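Local coordinates for PmbA-related protein (PDB 1VL4) that is of unknown function but, as a member of peptidase family U62, probably acts as a metallopeptidase, at residues Pro296-Phe308 with Pro332-Val344. Numbering follows the deposited sequence.
Sequences PFDDEGVPTTEKF and PTGNGFVGGIRPV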
ATOM      1  N   PRO A 296     -20.233  -7.765 -15.024  1.00 15.48           N
ATOM      2  CA  PRO A 296     -20.637  -7.786 -16.425  1.00 13.55           C
ATOM      3  C   PRO A 296     -19.954  -6.754 -17.311  1.00 12.02           C
ATOM      4  O   PRO A 296     -20.108  -6.816 -18.513  1.00 14.33           O
ATOM      5  CB  PRO A 296     -22.143  -7.550 -16.343  1.00 13.18           C
ATOM      6  CG  PRO A 296     -22.328  -6.833 -15.123  1.00 17.87           C
ATOM      7  CD  PRO A 296     -21.305  -7.222 -14.157  1.00 15.88           C
ATOM      8  N   PHE A 297     -19.199  -5.801 -16.735  1.00 11.45           N
ATOM      9  CA  PHE A 297     -18.512  -4.811 -17.552  1.00  9.26           C
ATOM     10  C   PHE A 297     -17.277  -4.364 -16.897  1.00  9.48           C
ATOM     11  O   PHE A 297     -17.141  -4.422 -15.632  1.00 12.52           O
ATOM     12  CB  PHE A 297     -19.463  -3.656 -17.973  1.00 11.13           C
ATOM     13  CG  PHE A 297     -20.110  -2.929 -16.794  1.00  7.42           C
ATOM     14  CD1 PHE A 297     -19.404  -1.957 -16.098  1.00 13.06           C
ATOM     15  CD2 PHE A 297     -21.397  -3.233 -16.405  1.00 11.41           C
ATOM     16  CE1 PHE A 297     -19.974  -1.270 -15.061  1.00 11.85           C
ATOM     17  CE2 PHE A 297     -21.986  -2.595 -15.349  1.00 15.57           C
ATOM     18  CZ  PHE A 297     -21.291  -1.619 -14.659  1.00 14.39           C
ATOM     19  N   ASP A 298     -16.318  -3.976 -17.744  1.00 10.91           N
ATOM     20  CA  ASP A 298     -15.069  -3.395 -17.268  1.00 12.39           C
ATOM     21  C   ASP A 298     -15.208  -1.883 -16.898  1.00 14.23           C
ATOM     22  O   ASP A 298     -16.313  -1.333 -16.898  1.00 14.47           O
ATOM     23  CB  ASP A 298     -13.905  -3.735 -18.261  1.00 13.21           C
ATOM     24  CG  ASP A 298     -13.973  -2.970 -19.552  1.00 13.96           C
ATOM     25  OD1 ASP A 298     -14.754  -1.998 -19.620  1.00 13.84           O
ATOM     26  OD2 ASP A 298     -13.198  -3.314 -20.487  1.00 16.30           O
ATOM     27  N   ASP A 299     -14.109  -1.222 -16.564  1.00 14.02           N
ATOM     28  CA  ASP A 299     -14.163   0.181 -16.147  1.00 15.10           C
ATOM     29  C   ASP A 299     -14.286   1.159 -17.338  1.00 13.70           C
ATOM     30  O   ASP A 299     -14.383   2.353 -17.135  1.00 12.54           O
ATOM     31  CB  ASP A 299     -12.960   0.522 -15.281  1.00 16.71           C
ATOM     32  CG  ASP A 299     -13.004  -0.186 -13.905  1.00 22.69           C
ATOM     33  OD1 ASP A 299     -14.111  -0.524 -13.461  1.00 20.23           O
ATOM     34  OD2 ASP A 299     -11.934  -0.464 -13.336  1.00 18.85           O
ATOM     35  N   GLU A 300     -14.293   0.628 -18.555  1.00 14.40           N
ATOM     36  CA  GLU A 300     -14.571   1.404 -19.793  1.00 12.55           C
ATOM     37  C   GLU A 300     -15.994   1.119 -20.253  1.00 10.63           C
ATOM     38  O   GLU A 300     -16.472   1.699 -21.206  1.00 14.78           O
ATOM     39  CB  GLU A 300     -13.527   1.088 -20.913  1.00 12.09           C
ATOM     40  CG  GLU A 300     -12.091   1.255 -20.409  1.00 15.74           C
ATOM     41  CD  GLU A 300     -10.986   1.020 -21.442  1.00 13.80           C
ATOM     42  OE1 GLU A 300     -11.037   0.024 -22.177  1.00 20.22           O
ATOM     43  OE2 GLU A 300     -10.012   1.789 -21.461  1.00 23.94           O
ATOM     44  N   GLY A 301     -16.724   0.297 -19.510  1.00 12.71           N
ATOM     45  CA  GLY A 301     -18.095  -0.065 -19.848  1.00 11.71           C
ATOM     46  C   GLY A 301     -18.214  -1.148 -20.913  1.00 12.44           C
ATOM     47  O   GLY A 301     -19.299  -1.389 -21.440  1.00 13.83           O
ATOM     48  N   VAL A 302     -17.132  -1.867 -21.177  1.00 12.04           N
ATOM     49  CA  VAL A 302     -17.149  -2.883 -22.220  1.00 12.15           C
ATOM     50  C   VAL A 302     -17.637  -4.179 -21.591  1.00 11.82           C
ATOM     51  O   VAL A 302     -17.183  -4.552 -20.493  1.00 11.71           O
ATOM     52  CB  VAL A 302     -15.731  -3.022 -22.885  1.00 10.46           C
ATOM     53  CG1 VAL A 302     -15.651  -4.216 -23.875  1.00 12.14           C
ATOM     54  CG2 VAL A 302     -15.292  -1.737 -23.530  1.00 17.32           C
ATOM     55  N   PRO A 303     -18.564  -4.889 -22.266  1.00 11.10           N
ATOM     56  CA  PRO A 303     -18.960  -6.166 -21.669  1.00 13.17           C
ATOM     57  C   PRO A 303     -17.771  -7.111 -21.450  1.00 13.53           C
ATOM     58  O   PRO A 303     -16.903  -7.291 -22.342  1.00 16.32           O
ATOM     59  CB  PRO A 303     -19.917  -6.772 -22.703  1.00 14.10           C
ATOM     60  CG  PRO A 303     -20.320  -5.667 -23.568  1.00 15.50           C
ATOM     61  CD  PRO A 303     -19.279  -4.634 -23.514  1.00 11.62           C
ATOM     62  N   THR A 304     -17.730  -7.684 -20.264  1.00 14.23           N
ATOM     63  CA  THR A 304     -16.764  -8.734 -19.968  1.00 14.10           C
ATOM     64  C   THR A 304     -17.127  -9.987 -20.795  1.00 13.11           C
ATOM     65  O   THR A 304     -18.301 -10.234 -21.117  1.00 18.42           O
ATOM     66  CB  THR A 304     -16.737  -9.013 -18.474  1.00 11.18           C
ATOM     67  OG1 THR A 304     -18.053  -9.290 -17.988  1.00 14.11           O
ATOM     68  CG2 THR A 304     -16.170  -7.871 -17.710  1.00 15.10           C
ATOM     69  N   THR A 305     -16.109 -10.720 -21.187  1.00 15.15           N
ATOM     70  CA  THR A 305     -16.213 -11.868 -22.065  1.00 11.76           C
ATOM     71  C   THR A 305     -15.489 -13.072 -21.453  1.00  9.29           C
ATOM     72  O   THR A 305     -14.532 -12.938 -20.668  1.00 12.05           O
ATOM     73  CB  THR A 305     -15.620 -11.573 -23.482  1.00 14.69           C
ATOM     74  OG1 THR A 305     -14.232 -11.296 -23.390  1.00 12.53           O
ATOM     75  CG2 THR A 305     -16.311 -10.400 -24.139  1.00 15.81           C
ATOM     76  N   GLU A 306     -15.975 -14.248 -21.817  1.00 11.58           N
ATOM     77  CA  GLU A 306     -15.350 -15.534 -21.491  1.00 10.85           C
ATOM     78  C   GLU A 306     -14.502 -16.026 -22.663  1.00 12.50           C
ATOM     79  O   GLU A 306     -14.964 -16.128 -23.821  1.00  9.78           O
ATOM     80  CB  GLU A 306     -16.387 -16.554 -21.102  1.00 13.60           C
ATOM     81  CG  GLU A 306     -15.840 -17.981 -20.760  1.00 13.95           C
ATOM     82  CD  GLU A 306     -16.914 -18.897 -20.208  1.00 15.48           C
ATOM     83  OE1 GLU A 306     -18.077 -18.436 -20.078  1.00 15.19           O
ATOM     84  OE2 GLU A 306     -16.571 -20.063 -19.884  1.00 12.09           O
ATOM     85  N   LYS A 307     -13.266 -16.379 -22.372  1.00 11.01           N
ATOM     86  CA  LYS A 307     -12.388 -16.875 -23.437  1.00 14.12           C
ATOM     87  C   LYS A 307     -11.235 -17.664 -22.861  1.00 10.61           C
ATOM     88  O   LYS A 307     -10.882 -17.481 -21.715  1.00 11.54           O
ATOM     89  CB  LYS A 307     -11.831 -15.739 -24.307  1.00 13.80           C
ATOM     90  CG  LYS A 307     -10.973 -14.768 -23.563  1.00 11.18           C
ATOM     91  CD  LYS A 307     -11.788 -13.782 -22.752  1.00 20.19           C
ATOM     92  CE  LYS A 307     -11.110 -12.448 -22.570  1.00 20.48           C
ATOM     93  NZ  LYS A 307     -11.900 -11.662 -21.586  1.00 14.94           N
ATOM     94  N   PHE A 308     -10.628 -18.488 -23.699  1.00  9.94           N
ATOM     95  CA  PHE A 308      -9.324 -19.062 -23.361  1.00 12.58           C
ATOM     96  C   PHE A 308      -8.178 -18.059 -23.544  1.00 12.12           C
ATOM     97  O   PHE A 308      -8.041 -17.384 -24.577  1.00 11.40           O
ATOM     98  CB  PHE A 308      -9.037 -20.314 -24.175  1.00 13.77           C
ATOM     99  CG  PHE A 308      -9.952 -21.461 -23.852  1.00 10.79           C
ATOM    100  CD1 PHE A 308      -9.663 -22.326 -22.807  1.00 14.20           C
ATOM    101  CD2 PHE A 308     -11.081 -21.686 -24.631  1.00 15.80           C
ATOM    102  CE1 PHE A 308     -10.475 -23.345 -22.527  1.00 15.91           C
ATOM    103  CE2 PHE A 308     -11.912 -22.750 -24.362  1.00 18.69           C
ATOM    104  CZ  PHE A 308     -11.614 -23.575 -23.297  1.00 19.44           C
ATOM    105  N   PRO A 332     -12.384  -5.299 -28.629  1.00 24.68           N
ATOM    106  CA  PRO A 332     -12.161  -5.176 -27.199  1.00 22.92           C
ATOM    107  C   PRO A 332     -12.593  -6.478 -26.515  1.00 20.23           C
ATOM    108  O   PRO A 332     -13.572  -7.095 -26.952  1.00 18.41           O
ATOM    109  CB  PRO A 332     -13.104  -4.025 -26.791  1.00 25.48           C
ATOM    110  CG  PRO A 332     -13.371  -3.247 -28.044  1.00 27.15           C
ATOM    111  CD  PRO A 332     -13.297  -4.269 -29.147  1.00 27.21           C
ATOM    112  N   THR A 333     -11.859  -6.884 -25.472  1.00 19.01           N
ATOM    113  CA  THR A 333     -12.120  -8.116 -24.772  1.00 16.27           C
ATOM    114  C   THR A 333     -12.852  -7.891 -23.432  1.00 16.03           C
ATOM    115  O   THR A 333     -13.238  -8.866 -22.807  1.00 14.76           O
ATOM    116  CB  THR A 333     -10.829  -8.854 -24.465  1.00 16.89           C
ATOM    117  OG1 THR A 333      -9.953  -8.001 -23.726  1.00 14.97           O
ATOM    118  CG2 THR A 333     -10.127  -9.336 -25.762  1.00 18.19           C
ATOM    119  N   GLY A 334     -12.999  -6.637 -22.986  1.00 11.55           N
ATOM    120  CA  GLY A 334     -13.648  -6.357 -21.701  1.00 13.78           C
ATOM    121  C   GLY A 334     -12.723  -6.535 -20.482  1.00 13.59           C
ATOM    122  O   GLY A 334     -13.151  -7.014 -19.439  1.00 14.28           O
ATOM    123  N   ASN A 335     -11.469  -6.111 -20.628  1.00 12.55           N
ATOM    124  CA  ASN A 335     -10.463  -6.223 -19.560  1.00 12.94           C
ATOM    125  C   ASN A 335      -9.829  -4.886 -19.137  1.00 12.98           C
ATOM    126  O   ASN A 335      -8.807  -4.870 -18.433  1.00 11.82           O
ATOM    127  CB  ASN A 335      -9.419  -7.264 -20.001  1.00  9.91           C
ATOM    128  CG  ASN A 335     -10.035  -8.652 -20.128  1.00 11.82           C
ATOM    129  OD1 ASN A 335     -10.404  -9.115 -21.237  1.00 13.91           O
ATOM    130  ND2 ASN A 335     -10.203  -9.305 -18.992  1.00 13.40           N
ATOM    131  N   GLY A 336     -10.471  -3.764 -19.522  1.00 12.37           N
ATOM    132  CA  GLY A 336      -9.915  -2.445 -19.278  1.00 11.48           C
ATOM    133  C   GLY A 336     -10.378  -1.993 -17.911  1.00 15.61           C
ATOM    134  O   GLY A 336     -11.492  -1.479 -17.757  1.00 14.59           O
ATOM    135  N   PHE A 337      -9.541  -2.250 -16.910  1.00 18.53           N
ATOM    136  CA  PHE A 337      -9.835  -1.866 -15.529  1.00 19.85           C
ATOM    137  C   PHE A 337      -8.857  -0.784 -15.068  1.00 21.38           C
ATOM    138  O   PHE A 337      -7.771  -0.613 -15.642  1.00 20.63           O
ATOM    139  CB  PHE A 337      -9.775  -3.099 -14.606  1.00 18.42           C
ATOM    140  CG  PHE A 337     -10.880  -4.069 -14.843  1.00 11.19           C
ATOM    141  CD1 PHE A 337     -12.106  -3.880 -14.245  1.00 12.56           C
ATOM    142  CD2 PHE A 337     -10.707  -5.195 -15.661  1.00 15.63           C
ATOM    143  CE1 PHE A 337     -13.120  -4.754 -14.448  1.00 13.59           C
ATOM    144  CE2 PHE A 337     -11.774  -6.071 -15.912  1.00 13.80           C
ATOM    145  CZ  PHE A 337     -12.946  -5.893 -15.286  1.00 16.22           C
ATOM    146  N   VAL A 338      -9.281  -0.003 -14.083  1.00 22.72           N
ATOM    147  CA  VAL A 338      -8.429   1.027 -13.526  1.00 27.55           C
ATOM    148  C   VAL A 338      -7.193   0.354 -12.923  1.00 27.39           C
ATOM    149  O   VAL A 338      -7.281  -0.620 -12.184  1.00 27.53           O
ATOM    150  CB  VAL A 338      -9.174   1.892 -12.450  1.00 31.15           C
ATOM    151  CG1 VAL A 338     -10.456   2.539 -13.026  1.00 33.78           C
ATOM    152  CG2 VAL A 338      -9.530   1.072 -11.220  1.00 38.44           C
ATOM    153  N   GLY A 339      -6.027   0.808 -13.285  1.00 27.35           N
ATOM    154  CA  GLY A 339      -4.834   0.196 -12.693  1.00 30.37           C
ATOM    155  C   GLY A 339      -4.130  -0.760 -13.622  1.00 27.67           C
ATOM    156  O   GLY A 339      -2.961  -1.086 -13.426  1.00 30.18           O
ATOM    157  N   GLY A 340      -4.820  -1.189 -14.664  1.00 25.38           N
ATOM    158  CA  GLY A 340      -4.226  -2.131 -15.561  1.00 20.80           C
ATOM    159  C   GLY A 340      -5.236  -3.068 -16.157  1.00 20.81           C
ATOM    160  O   GLY A 340      -6.294  -3.367 -15.552  1.00 22.04           O
ATOM    161  N   ILE A 341      -4.892  -3.528 -17.354  1.00 16.71           N
ATOM    162  CA  ILE A 341      -5.619  -4.614 -17.988  1.00 16.45           C
ATOM    163  C   ILE A 341      -5.518  -5.853 -17.092  1.00 17.02           C
ATOM    164  O   ILE A 341      -4.425  -6.272 -16.702  1.00 14.18           O
ATOM    165  CB  ILE A 341      -5.039  -4.897 -19.389  1.00 14.45           C
ATOM    166  CG1 ILE A 341      -5.265  -3.665 -20.288  1.00 14.97           C
ATOM    167  CG2 ILE A 341      -5.635  -6.135 -19.964  1.00 12.67           C
ATOM    168  CD1 ILE A 341      -4.424  -3.632 -21.526  1.00 13.58           C
ATOM    169  N   ARG A 342      -6.656  -6.429 -16.743  1.00 15.70           N
ATOM    170  CA  ARG A 342      -6.642  -7.671 -16.006  1.00 20.65           C
ATOM    171  C   ARG A 342      -7.828  -8.582 -16.326  1.00 16.05           C
ATOM    172  O   ARG A 342      -8.843  -8.136 -16.805  1.00 13.01           O
ATOM    173  CB  ARG A 342      -6.543  -7.428 -14.484  1.00 20.84           C
ATOM    174  CG  ARG A 342      -7.789  -6.867 -13.858  1.00 33.24           C
ATOM    175  CD  ARG A 342      -7.754  -6.865 -12.303  1.00 34.28           C
ATOM    176  NE  ARG A 342      -8.790  -5.988 -11.732  1.00 37.57           N
ATOM    177  CZ  ARG A 342     -10.091  -6.269 -11.646  1.00 37.90           C
ATOM    178  NH1 ARG A 342     -10.600  -7.435 -12.094  1.00 38.71           N
ATOM    179  NH2 ARG A 342     -10.897  -5.357 -11.111  1.00 31.93           N
ATOM    180  N   PRO A 343      -7.663  -9.879 -16.049  1.00 15.11           N
ATOM    181  CA  PRO A 343      -8.756 -10.826 -16.117  1.00 18.07           C
ATOM    182  C   PRO A 343      -9.758 -10.539 -15.018  1.00 14.32           C
ATOM    183  O   PRO A 343      -9.438  -9.833 -14.056  1.00 13.13           O
ATOM    184  CB  PRO A 343      -8.074 -12.204 -15.869  1.00 18.15           C
ATOM    185  CG  PRO A 343      -6.818 -11.927 -15.254  1.00 20.79           C
ATOM    186  CD  PRO A 343      -6.421 -10.502 -15.543  1.00 14.68           C
ATOM    187  N   VAL A 344     -10.952 -11.085 -15.156  1.00 14.08           N
ATOM    188  CA  VAL A 344     -11.964 -10.928 -14.121  1.00 16.16           C
ATOM    189  C   VAL A 344     -11.731 -12.090 -13.133  1.00 14.52           C
ATOM    190  O   VAL A 344     -11.333 -11.869 -12.009  1.00 18.55           O
ATOM    191  CB  VAL A 344     -13.402 -10.898 -14.724  1.00 13.27           C
ATOM    192  CG1 VAL A 344     -14.428 -10.810 -13.643  1.00 17.61           C
ATOM    193  CG2 VAL A 344     -13.555  -9.682 -15.708  1.00 17.42           C
TER
HETATM  194  O   HOH W   1     -13.703  -9.877 -19.798  1.00  3.06           O
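Lys307 NZ is gripped from several sides: it gives a hydrogen bond to Asn335 OD1 across the contact (3.0 Å) and others to Thr305 O and Thr305 OG1 within 296-308, while Asp284 supplies a salt bridge. The bend of the lysine chain at chi2 (-78°) turns the ammonium back toward this cluster. It meets Asn335 OD1 in the carbonyl plane, on a lone pair, and Thr333 OG1 gives a second bond to that oxygen. Asn335 ND2, bonded to Arg342 O and Asp284, fixes the rotation of the amide. Thr305 suits its place because its short side chain brings Thr305 OG1 within 2.7 Å of Thr333 O.

Both segments belong to the C-terminal PmbA/TldA family region, where Lys307 begins strand 307-311, antiparallel to the strand 282-285 that carries Asp284. Earlier in 296-308, Glu300 N bonded to Asp298 OD1 makes an Asx turn at the start of the type I turn Asp298-Gly301, and Val302 N, just past that turn, reaches the same oxygen from the opposite face. Asp298 OD2 accepts Gly336 N at 2.9 Å. With an alanine here, the amides of Glu300, Val302 and Gly336 would probably lose their carboxylate acceptor, and the turn could shift against residues 334-336. Asp298 CB also lies over one face of the Phe337 ring, a CH-pi contact 4.0 Å from its centroid; Arg342 NH1 covers the opposite face.

Asp299 meets the type II turn Phe337-Gly340 of 332-344: its OD2 receives Val338 N through the anti lone pair, nearly straight at 170°. The carboxylate stands almost perpendicular to the Phe337 ring, with OD2 near the ring edge. Gly334 fits because a side chain there would run into Pro303 O.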